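AvtR (Acidianus filamentous virus 6, PDB 4HV0) probably regulates viral transcription by binding DNA through a ribbon-helix-helix fold, in a lipothrixvirus that infects hyperthermophilic archaea. Local coordinates at residues Val5-Tyr10 with Lys61-Asn66; Val27-Leu32 with Cys67-Arg72; Glu34-Glu39 with Ile75-Glu80. All blocks are in the same frame, centred on the assembly; numbering follows the deposited sequence.

Interaction 1. Residues Val5-Tyr10 with Lys61-Asn66; sequences VEEEVY and KYYRIN
Val5 O draws two donors from strand 60-65: Tyr63 N at 2.9 Å and, as a weaker CA-H...O contact, Tyr62 CA at 3.5 Å. In return Val5 N gives Tyr63 O a straight bond (161°), completing an antiparallel hydrogen-bonded pair. On the face of the ribbon that carries Val5 and Tyr63, the Tyr10 ring comes down from helix 7-19 and lies over the Tyr63 ring in an offset stack, centroids 4.0 Å apart and planes 5° from parallel. The side chains cross at about a right angle although their ring planes are nearly parallel; with its CG trans to the backbone N (chi1 -176°), Tyr10 also sets CB over the same face of Tyr63. At the edge of the Tyr63 ring, Glu7 CG is 3.8 Å from CE2. Ile65 CD1 sits near the plane of the Tyr10 ring, 4.1 Å from CD1, and reaches Val5 CG2 at 3.9 Å. Tyr54 also meets the Tyr63 ring edge-to-face, while Asn89 binds the N of Glu6, the N-cap residue of the helix. Lys61 NZ donates to Tyr63 OH at 3.1 Å, tethering the far end of the ring. Paired backbones thus fix the start of helix 7-19 against the ribbon, with the stacked tyrosine rings adding dispersion contact and Glu7 probably a mild, through-space attraction for the Lys61 ammonium.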
loop_
_atom_site.group_PDB
_atom_site.type_symbol
_atom_site.label_atom_id
_atom_site.label_comp_id
_atom_site.label_asym_id
_atom_site.label_seq_id
_atom_site.Cartn_x
_atom_site.Cartn_y
_atom_site.Cartn_z
ATOM N N VAL A 5 -0.481 -2.800 -6.855
ATOM C CA VAL A 5 0.975 -2.717 -6.791
ATOM C C VAL A 5 1.702 -3.716 -7.685
ATOM O O VAL A 5 1.202 -4.776 -7.966
ATOM C CB VAL A 5 1.452 -2.817 -5.308
ATOM C CG1 VAL A 5 0.839 -1.681 -4.499
ATOM C CG2 VAL A 5 1.045 -4.151 -4.653
ATOM N N GLU A 6 2.938 -3.390 -8.053
ATOM C CA GLU A 6 3.838 -4.306 -8.727
ATOM C C GLU A 6 4.267 -5.456 -7.810
ATOM O O GLU A 6 4.254 -5.343 -6.579
ATOM C CB GLU A 6 5.130 -3.590 -9.024
ATOM C CG GLU A 6 5.139 -2.506 -10.061
ATOM C CD GLU A 6 6.483 -1.767 -10.039
ATOM O OE1 GLU A 6 7.484 -2.381 -9.611
ATOM O OE2 GLU A 6 6.538 -0.582 -10.453
ATOM N N GLU A 7 4.758 -6.534 -8.404
ATOM C CA GLU A 7 5.132 -7.735 -7.648
ATOM C C GLU A 7 6.252 -7.485 -6.620
ATOM O O GLU A 7 6.163 -7.928 -5.476
ATOM C CB GLU A 7 5.537 -8.824 -8.635
ATOM C CG GLU A 7 5.793 -10.187 -8.031
ATOM C CD GLU A 7 5.915 -11.258 -9.092
ATOM O OE1 GLU A 7 6.121 -10.903 -10.280
ATOM O OE2 GLU A 7 5.791 -12.451 -8.737
ATOM N N GLU A 8 7.300 -6.780 -7.020
ATOM C CA GLU A 8 8.373 -6.458 -6.085
ATOM C C GLU A 8 7.849 -5.764 -4.805
ATOM O O GLU A 8 8.253 -6.103 -3.674
ATOM C CB GLU A 8 9.436 -5.611 -6.766
ATOM C CG GLU A 8 10.650 -5.399 -5.890
ATOM C CD GLU A 8 11.788 -4.680 -6.600
ATOM O OE1 GLU A 8 11.600 -4.225 -7.756
ATOM O OE2 GLU A 8 12.876 -4.563 -5.981
ATOM N N VAL A 9 6.923 -4.831 -4.978
ATOM C CA VAL A 9 6.350 -4.136 -3.850
ATOM C C VAL A 9 5.534 -5.092 -2.985
ATOM O O VAL A 9 5.618 -5.057 -1.738
ATOM C CB VAL A 9 5.490 -2.926 -4.296
ATOM C CG1 VAL A 9 4.702 -2.359 -3.122
ATOM C CG2 VAL A 9 6.365 -1.849 -4.898
ATOM N N TYR A 10 4.743 -5.944 -3.629
ATOM C CA TYR A 10 3.922 -6.900 -2.900
ATOM C C TYR A 10 4.788 -7.867 -2.091
ATOM O O TYR A 10 4.486 -8.132 -0.925
ATOM C CB TYR A 10 3.036 -7.680 -3.845
ATOM C CG TYR A 10 2.098 -8.622 -3.125
ATOM C CD1 TYR A 10 0.979 -8.138 -2.456
ATOM C CD2 TYR A 10 2.341 -9.996 -3.101
ATOM C CE1 TYR A 10 0.120 -8.995 -1.785
ATOM C CE2 TYR A 10 1.480 -10.859 -2.444
ATOM C CZ TYR A 10 0.370 -10.357 -1.783
ATOM O OH TYR A 10 -0.483 -11.210 -1.125
ATOM N N LYS A 61 2.875 -9.733 -13.080
ATOM C CA LYS A 61 1.796 -9.756 -12.097
ATOM C C LYS A 61 1.635 -8.389 -11.462
ATOM O O LYS A 61 2.622 -7.724 -11.173
ATOM C CB LYS A 61 2.103 -10.733 -10.972
ATOM C CG LYS A 61 2.127 -12.206 -11.328
ATOM C CD LYS A 61 1.781 -12.966 -10.054
ATOM C CE LYS A 61 2.118 -14.445 -10.074
ATOM N NZ LYS A 61 2.461 -14.892 -8.695
ATOM N N TYR A 62 0.386 -8.002 -11.224
ATOM C CA TYR A 62 0.033 -6.763 -10.551
ATOM C C TYR A 62 -1.012 -7.096 -9.485
ATOM O O TYR A 62 -2.121 -7.516 -9.799
ATOM C CB TYR A 62 -0.549 -5.747 -11.560
ATOM C CG TYR A 62 0.443 -5.263 -12.587
ATOM C CD1 TYR A 62 1.286 -4.190 -12.321
ATOM C CD2 TYR A 62 0.566 -5.894 -13.818
ATOM C CE1 TYR A 62 2.210 -3.750 -13.250
ATOM C CE2 TYR A 62 1.485 -5.446 -14.769
ATOM C CZ TYR A 62 2.298 -4.374 -14.479
ATOM O OH TYR A 62 3.207 -3.936 -15.420
ATOM N N TYR A 63 -0.666 -6.919 -8.216
ATOM C CA TYR A 63 -1.540 -7.362 -7.131
ATOM C C TYR A 63 -2.567 -6.300 -6.791
ATOM O O TYR A 63 -2.251 -5.141 -6.694
ATOM C CB TYR A 63 -0.710 -7.754 -5.919
ATOM C CG TYR A 63 0.125 -9.000 -6.149
ATOM C CD1 TYR A 63 -0.273 -10.245 -5.649
ATOM C CD2 TYR A 63 1.311 -8.931 -6.877
ATOM C CE1 TYR A 63 0.501 -11.378 -5.866
ATOM C CE2 TYR A 63 2.089 -10.053 -7.095
ATOM C CZ TYR A 63 1.684 -11.273 -6.593
ATOM O OH TYR A 63 2.473 -12.385 -6.816
ATOM N N ARG A 64 -3.814 -6.720 -6.636
ATOM C CA ARG A 64 -4.904 -5.849 -6.214
ATOM C C ARG A 64 -5.123 -6.061 -4.710
ATOM O O ARG A 64 -5.446 -7.162 -4.283
ATOM C CB ARG A 64 -6.184 -6.190 -6.971
ATOM C CG ARG A 64 -6.172 -5.828 -8.443
ATOM C CD ARG A 64 -7.552 -5.408 -8.921
ATOM N NE ARG A 64 -7.516 -4.958 -10.314
ATOM C CZ ARG A 64 -7.017 -3.791 -10.735
ATOM N NH1 ARG A 64 -6.487 -2.915 -9.883
ATOM N NH2 ARG A 64 -7.045 -3.491 -12.031
ATOM N N ILE A 65 -4.937 -5.019 -3.906
ATOM C CA ILE A 65 -5.016 -5.144 -2.447
ATOM C C ILE A 65 -6.222 -4.407 -1.885
ATOM O O ILE A 65 -6.408 -3.216 -2.135
ATOM C CB ILE A 65 -3.759 -4.595 -1.766
ATOM C CG1 ILE A 65 -2.532 -5.431 -2.104
ATOM C CG2 ILE A 65 -3.922 -4.640 -0.255
ATOM C CD1 ILE A 65 -1.237 -4.823 -1.624
ATOM N N ASN A 66 -7.024 -5.123 -1.097
ATOM C CA ASN A 66 -8.196 -4.545 -0.441
ATOM C C ASN A 66 -7.793 -3.739 0.783
ATOM O O ASN A 66 -7.971 -4.161 1.921
ATOM C CB ASN A 66 -9.230 -5.623 -0.072
ATOM C CG ASN A 66 -10.508 -5.511 -0.890
ATOM O OD1 ASN A 66 -10.647 -4.632 -1.737
ATOM N ND2 ASN A 66 -11.451 -6.401 -0.632
HETATM O O HOH W 1 4.832 -6.762 -11.433
#

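Interaction 2. Residues Val27-Leu32 with Cys67-Arg72; sequences VIRKIL and CKLEKR
Cys67 points its sulfur at helix 24-36, where SG meets Ile28 CG2 at 3.5 Å and lies 4.1 Å from Arg29 CG. The thiol stands trans to its own backbone N (chi1 -166°), which carries it from the loop after strand 60-65 into the closely packed half of the contact. Leu69 continues this half with both branches: CD1 touches Leu32 CD1 at 3.8 Å, and CD2 rests 3.7 Å from Arg29 CG, alongside the aliphatic run of an arginine that passes it in the opposite direction. Leu13 of helix 7-19 also touches Ile28, and Leu88 of helix 88-97 touches Leu32. The other half is looser. Lys68 starts its side chain away from the helix and is exposed, and Arg29 NH1 makes a weak, bent hydrogen bond to Lys68 O (3.4 Å), doubtful because the place of that oxygen is less sure. Arg29 also packs on Asp40 and Thr42, and Asp40 binds the N of Glu70, the N-cap residue of helix 71-84. Adhesion between the linker and helix 24-36 therefore rests mainly on sulfur, methyl and methylene groups, with little directional polar bonding.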
loop_
_atom_site.group_PDB
_atom_site.type_symbol
_atom_site.label_atom_id
_atom_site.label_comp_id
_atom_site.label_asym_id
_atom_site.label_seq_id
_atom_site.Cartn_x
_atom_site.Cartn_y
_atom_site.Cartn_z
ATOM N N VAL A 27 -0.081 -3.669 7.072
ATOM C CA VAL A 27 1.207 -3.044 6.795
ATOM C C VAL A 27 0.986 -1.740 5.955
ATOM O O VAL A 27 1.496 -0.672 6.305
ATOM C CB VAL A 27 2.130 -4.105 6.125
ATOM C CG1 VAL A 27 3.447 -3.533 5.629
ATOM C CG2 VAL A 27 2.389 -5.242 7.090
ATOM N N ILE A 28 0.187 -1.814 4.890
ATOM C CA ILE A 28 -0.139 -0.615 4.103
ATOM C C ILE A 28 -0.761 0.460 4.982
ATOM O O ILE A 28 -0.302 1.599 4.942
ATOM C CB ILE A 28 -1.102 -0.926 2.951
ATOM C CG1 ILE A 28 -0.387 -1.715 1.875
ATOM C CG2 ILE A 28 -1.730 0.326 2.367
ATOM C CD1 ILE A 28 -1.396 -2.369 0.950
ATOM N N ARG A 29 -1.757 0.104 5.807
ATOM C CA ARG A 29 -2.341 1.058 6.759
ATOM C C ARG A 29 -1.313 1.676 7.690
ATOM O O ARG A 29 -1.340 2.884 7.909
ATOM C CB ARG A 29 -3.469 0.479 7.571
ATOM C CG ARG A 29 -4.775 0.495 6.813
ATOM C CD ARG A 29 -5.975 0.348 7.739
ATOM N NE ARG A 29 -5.975 -0.951 8.398
ATOM C CZ ARG A 29 -6.358 -2.098 7.831
ATOM N NH1 ARG A 29 -6.794 -2.139 6.569
ATOM N NH2 ARG A 29 -6.296 -3.224 8.536
ATOM N N LYS A 30 -0.354 0.897 8.167
ATOM C CA LYS A 30 0.669 1.453 9.046
ATOM C C LYS A 30 1.549 2.459 8.298
ATOM O O LYS A 30 1.817 3.550 8.813
ATOM C CB LYS A 30 1.495 0.338 9.695
ATOM C CG LYS A 30 2.483 0.812 10.759
ATOM C CD LYS A 30 2.729 -0.261 11.820
ATOM C CE LYS A 30 3.988 -0.008 12.655
ATOM N NZ LYS A 30 5.215 -0.694 12.159
ATOM N N ILE A 31 1.965 2.123 7.073
ATOM C CA ILE A 31 2.769 3.042 6.254
ATOM C C ILE A 31 1.977 4.324 5.981
ATOM O O ILE A 31 2.490 5.428 6.191
ATOM C CB ILE A 31 3.164 2.409 4.922
ATOM C CG1 ILE A 31 4.151 1.302 5.165
ATOM C CG2 ILE A 31 3.811 3.454 3.973
ATOM C CD1 ILE A 31 4.220 0.345 4.005
ATOM N N LEU A 32 0.712 4.184 5.583
ATOM C CA LEU A 32 -0.132 5.376 5.371
ATOM C C LEU A 32 -0.302 6.223 6.638
ATOM O O LEU A 32 -0.303 7.440 6.555
ATOM C CB LEU A 32 -1.491 5.030 4.798
ATOM C CG LEU A 32 -1.426 4.304 3.429
ATOM C CD1 LEU A 32 -2.821 4.023 2.888
ATOM C CD2 LEU A 32 -0.557 4.992 2.376
ATOM N N CYS A 67 -7.207 -2.581 0.536
ATOM C CA CYS A 67 -6.923 -1.676 1.613
ATOM C C CYS A 67 -8.171 -0.849 1.809
ATOM O O CYS A 67 -8.636 -0.207 0.865
ATOM C CB CYS A 67 -5.738 -0.791 1.288
ATOM S SG CYS A 67 -5.174 0.032 2.771
ATOM N N LYS A 68 -8.739 -0.939 3.012
ATOM C CA LYS A 68 -9.886 -0.146 3.436
ATOM C C LYS A 68 -9.478 0.730 4.627
ATOM O O LYS A 68 -9.036 0.213 5.639
ATOM C CB LYS A 68 -11.033 -1.058 3.876
ATOM C CG LYS A 68 -11.531 -2.010 2.814
ATOM C CD LYS A 68 -12.885 -2.606 3.175
ATOM C CE LYS A 68 -13.364 -3.573 2.108
ATOM N NZ LYS A 68 -14.645 -4.226 2.494
ATOM N N LEU A 69 -9.615 2.042 4.457
ATOM C CA LEU A 69 -9.426 3.079 5.466
ATOM C C LEU A 69 -10.767 3.772 5.694
ATOM O O LEU A 69 -11.689 3.625 4.899
ATOM C CB LEU A 69 -8.444 4.127 4.920
ATOM C CG LEU A 69 -6.933 3.890 4.838
ATOM C CD1 LEU A 69 -6.278 5.002 4.031
ATOM C CD2 LEU A 69 -6.312 3.841 6.223
ATOM N N GLU A 70 -10.883 4.526 6.789
ATOM C CA GLU A 70 -12.041 5.403 6.992
ATOM C C GLU A 70 -12.182 6.266 5.757
ATOM O O GLU A 70 -11.182 6.701 5.207
ATOM C CB GLU A 70 -11.837 6.311 8.212
ATOM C CG GLU A 70 -11.698 5.606 9.545
ATOM C CD GLU A 70 -11.375 6.551 10.682
ATOM O OE1 GLU A 70 -11.414 7.795 10.542
ATOM O OE2 GLU A 70 -11.057 6.041 11.752
ATOM N N LYS A 71 -13.405 6.548 5.340
ATOM C CA LYS A 71 -13.629 7.300 4.114
ATOM C C LYS A 71 -12.860 8.629 4.103
ATOM O O LYS A 71 -12.310 8.999 3.077
ATOM C CB LYS A 71 -15.141 7.513 3.858
ATOM C CG LYS A 71 -15.861 6.235 3.413
ATOM C CD LYS A 71 -17.385 6.385 3.283
ATOM C CE LYS A 71 -18.060 5.095 2.779
ATOM N NZ LYS A 71 -19.173 5.263 1.792
ATOM N N ARG A 72 -12.804 9.331 5.230
ATOM C CA ARG A 72 -12.102 10.618 5.283
ATOM C C ARG A 72 -10.587 10.484 4.991
ATOM O O ARG A 72 -10.027 11.318 4.263
ATOM C CB ARG A 72 -12.399 11.449 6.550
ATOM C CG ARG A 72 -13.561 12.412 6.321
ATOM C CD ARG A 72 -14.869 11.686 6.013
ATOM N NE ARG A 72 -15.613 12.346 4.946
ATOM C CZ ARG A 72 -16.705 11.839 4.386
ATOM N NH1 ARG A 72 -17.187 10.685 4.830
ATOM N NH2 ARG A 72 -17.318 12.488 3.398
#

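Interaction 3. Residues Glu34-Glu39 with Ile75-Glu80; sequences EYFGIE and ILVKLE
Phe36 and Ile38 meet helix 71-84 through carbon alone, and the aromatic contacts involve two neighbouring turns of that helix. Val77 CG2 stands over one face of the Phe36 ring, 4.2 Å from CD2, its side chain crossing that of Phe36 at about a right angle. Glu80 approaches the same ring obliquely with its methylenes: CB lies 3.4 Å from CE1 and CG 3.9 Å from CD1, the two side chains running past each other in opposite directions. Leu81, one residue further along, adds to the surroundings of the ring. The purely aliphatic contacts belong to Ile38. Its CD1 reaches Val77 CG2 at 4.0 Å, and its CG2 meets Leu76 CD1 at 4.2 Å, so that Val77 is shared by Phe36 and Ile38. A first torsion of 53° places CG1 of Ile38 between backbone N and carbonyl carbon and leaves CG2 for Leu76. Asn73, earlier on helix 71-84, also touches the Ile38 side chain. The site lies where helix 24-36, the second helix of the ribbon-helix-helix sequence motif, runs out; Gly37, with positive phi, is where the chain leaves the helix, and Ile38 then points toward helix 71-84 beside Phe36. As for polar groups, the Glu80 carboxylate takes no part in the touching: the chain bends at chi2 (-62°), its end leads away from Phe36, and the carboxylate and ring planes stand 49° apart.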
loop_
_atom_site.group_PDB
_atom_site.type_symbol
_atom_site.label_atom_id
_atom_site.label_comp_id
_atom_site.label_asym_id
_atom_site.label_seq_id
_atom_site.Cartn_x
_atom_site.Cartn_y
_atom_site.Cartn_z
ATOM N N GLU A 34 1.782 6.468 9.229
ATOM C CA GLU A 34 3.077 7.077 9.518
ATOM C C GLU A 34 3.489 8.169 8.541
ATOM O O GLU A 34 3.926 9.227 8.951
ATOM C CB GLU A 34 4.160 5.995 9.622
ATOM C CG GLU A 34 3.942 5.123 10.864
ATOM C CD GLU A 34 5.032 4.097 11.109
ATOM O OE1 GLU A 34 5.755 3.741 10.153
ATOM O OE2 GLU A 34 5.136 3.607 12.253
ATOM N N TYR A 35 3.369 7.922 7.243
ATOM C CA TYR A 35 3.827 8.907 6.243
ATOM C C TYR A 35 2.810 10.005 5.937
ATOM O O TYR A 35 3.220 11.043 5.499
ATOM C CB TYR A 35 4.262 8.226 4.946
ATOM C CG TYR A 35 5.571 7.494 5.039
ATOM C CD1 TYR A 35 5.667 6.326 5.750
ATOM C CD2 TYR A 35 6.704 7.968 4.404
ATOM C CE1 TYR A 35 6.844 5.640 5.852
ATOM C CE2 TYR A 35 7.893 7.263 4.481
ATOM C CZ TYR A 35 7.948 6.099 5.216
ATOM O OH TYR A 35 9.116 5.390 5.337
ATOM N N PHE A 36 1.516 9.794 6.182
ATOM C CA PHE A 36 0.520 10.872 6.020
ATOM C C PHE A 36 0.099 11.480 7.351
ATOM O O PHE A 36 -0.578 12.496 7.387
ATOM C CB PHE A 36 -0.666 10.436 5.150
ATOM C CG PHE A 36 -0.224 10.123 3.756
ATOM C CD1 PHE A 36 -0.023 11.133 2.813
ATOM C CD2 PHE A 36 0.151 8.856 3.431
ATOM C CE1 PHE A 36 0.481 10.846 1.560
ATOM C CE2 PHE A 36 0.659 8.560 2.184
ATOM C CZ PHE A 36 0.834 9.566 1.244
ATOM N N GLY A 37 0.582 10.896 8.434
ATOM C CA GLY A 37 0.437 11.481 9.753
ATOM C C GLY A 37 -0.984 11.512 10.292
ATOM O O GLY A 37 -1.347 12.454 11.003
ATOM N N ILE A 38 -1.732 10.460 9.977
ATOM C CA ILE A 38 -3.144 10.339 10.277
ATOM C C ILE A 38 -3.522 9.146 11.153
ATOM O O ILE A 38 -2.886 8.098 11.175
ATOM C CB ILE A 38 -4.030 10.262 9.009
ATOM C CG1 ILE A 38 -3.543 9.142 8.054
ATOM C CG2 ILE A 38 -4.121 11.655 8.422
ATOM C CD1 ILE A 38 -4.302 9.007 6.757
ATOM N N GLU A 39 -4.624 9.352 11.842
ATOM C CA GLU A 39 -5.241 8.382 12.711
ATOM C C GLU A 39 -6.278 7.633 11.903
ATOM O O GLU A 39 -7.112 8.260 11.269
ATOM C CB GLU A 39 -5.939 9.136 13.835
ATOM C CG GLU A 39 -6.684 8.264 14.831
ATOM C CD GLU A 39 -5.797 7.812 15.983
ATOM O OE1 GLU A 39 -4.632 7.421 15.729
ATOM O OE2 GLU A 39 -6.281 7.852 17.139
ATOM N N ILE A 75 -9.835 9.837 1.197
ATOM C CA ILE A 75 -9.761 11.072 0.457
ATOM C C ILE A 75 -8.450 11.822 0.716
ATOM O O ILE A 75 -7.817 12.270 -0.248
ATOM C CB ILE A 75 -11.016 11.946 0.728
ATOM C CG1 ILE A 75 -12.236 11.286 0.063
ATOM C CG2 ILE A 75 -10.881 13.358 0.191
ATOM C CD1 ILE A 75 -13.596 11.618 0.646
ATOM N N LEU A 76 -8.007 11.925 1.976
ATOM C CA LEU A 76 -6.761 12.664 2.268
ATOM C C LEU A 76 -5.615 11.998 1.541
ATOM O O LEU A 76 -4.824 12.658 0.894
ATOM C CB LEU A 76 -6.453 12.736 3.768
ATOM C CG LEU A 76 -7.444 13.560 4.604
ATOM C CD1 LEU A 76 -7.053 13.499 6.069
ATOM C CD2 LEU A 76 -7.540 15.000 4.128
ATOM N N VAL A 77 -5.554 10.672 1.617
ATOM C CA VAL A 77 -4.464 9.985 1.011
ATOM C C VAL A 77 -4.460 10.190 -0.501
ATOM O O VAL A 77 -3.418 10.508 -1.066
ATOM C CB VAL A 77 -4.437 8.515 1.389
ATOM C CG1 VAL A 77 -3.516 7.745 0.457
ATOM C CG2 VAL A 77 -3.946 8.392 2.826
ATOM N N LYS A 78 -5.607 10.035 -1.150
ATOM C CA LYS A 78 -5.694 10.314 -2.581
ATOM C C LYS A 78 -5.242 11.709 -2.911
ATOM O O LYS A 78 -4.485 11.937 -3.865
ATOM C CB LYS A 78 -7.123 10.174 -3.080
ATOM C CG LYS A 78 -7.644 8.762 -3.267
ATOM C CD LYS A 78 -9.034 8.856 -3.893
ATOM C CE LYS A 78 -10.050 7.864 -3.352
ATOM N NZ LYS A 78 -9.934 6.645 -4.170
ATOM N N LEU A 79 -5.682 12.654 -2.121
ATOM C CA LEU A 79 -5.335 14.031 -2.402
ATOM C C LEU A 79 -3.855 14.281 -2.242
ATOM O O LEU A 79 -3.276 15.006 -3.035
ATOM C CB LEU A 79 -6.128 14.937 -1.485
ATOM C CG LEU A 79 -5.955 16.447 -1.625
ATOM C CD1 LEU A 79 -6.515 16.870 -2.988
ATOM C CD2 LEU A 79 -6.608 17.199 -0.461
ATOM N N GLU A 80 -3.255 13.715 -1.197
ATOM C CA GLU A 80 -1.853 13.953 -0.916
ATOM C C GLU A 80 -0.984 13.317 -1.987
ATOM O O GLU A 80 -0.012 13.911 -2.409
ATOM C CB GLU A 80 -1.507 13.417 0.469
ATOM C CG GLU A 80 -1.996 14.297 1.613
ATOM C CD GLU A 80 -1.390 15.697 1.614
ATOM O OE1 GLU A 80 -0.250 15.858 1.134
ATOM O OE2 GLU A 80 -2.045 16.654 2.089
#

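Overall arrangement
Along the chain the first segments come in the order 5-10, 27-32, 34-39 and the second in the order 61-66, 67-72, 75-80; the contacts join the amino-terminal strand-helix-helix region to strand 60-65, the loop after it and helix 71-84. Interactions 2 and 3, centres 8 Å apart on one side of the molecule, both use helix 24-36 and the chain that leads into and forms helix 71-84. Interaction 1 lies on the opposite side of the chain's centre, 16 Å and 20 Å from them, centre to centre, yet touches interaction 2 through Ile65 and Ile28. Pairing of strands 3-6 and 60-65 recalls the intersubunit antiparallel ribbon of ribbon-helix-helix dimers, here with strand 54-57 added beside 60-65.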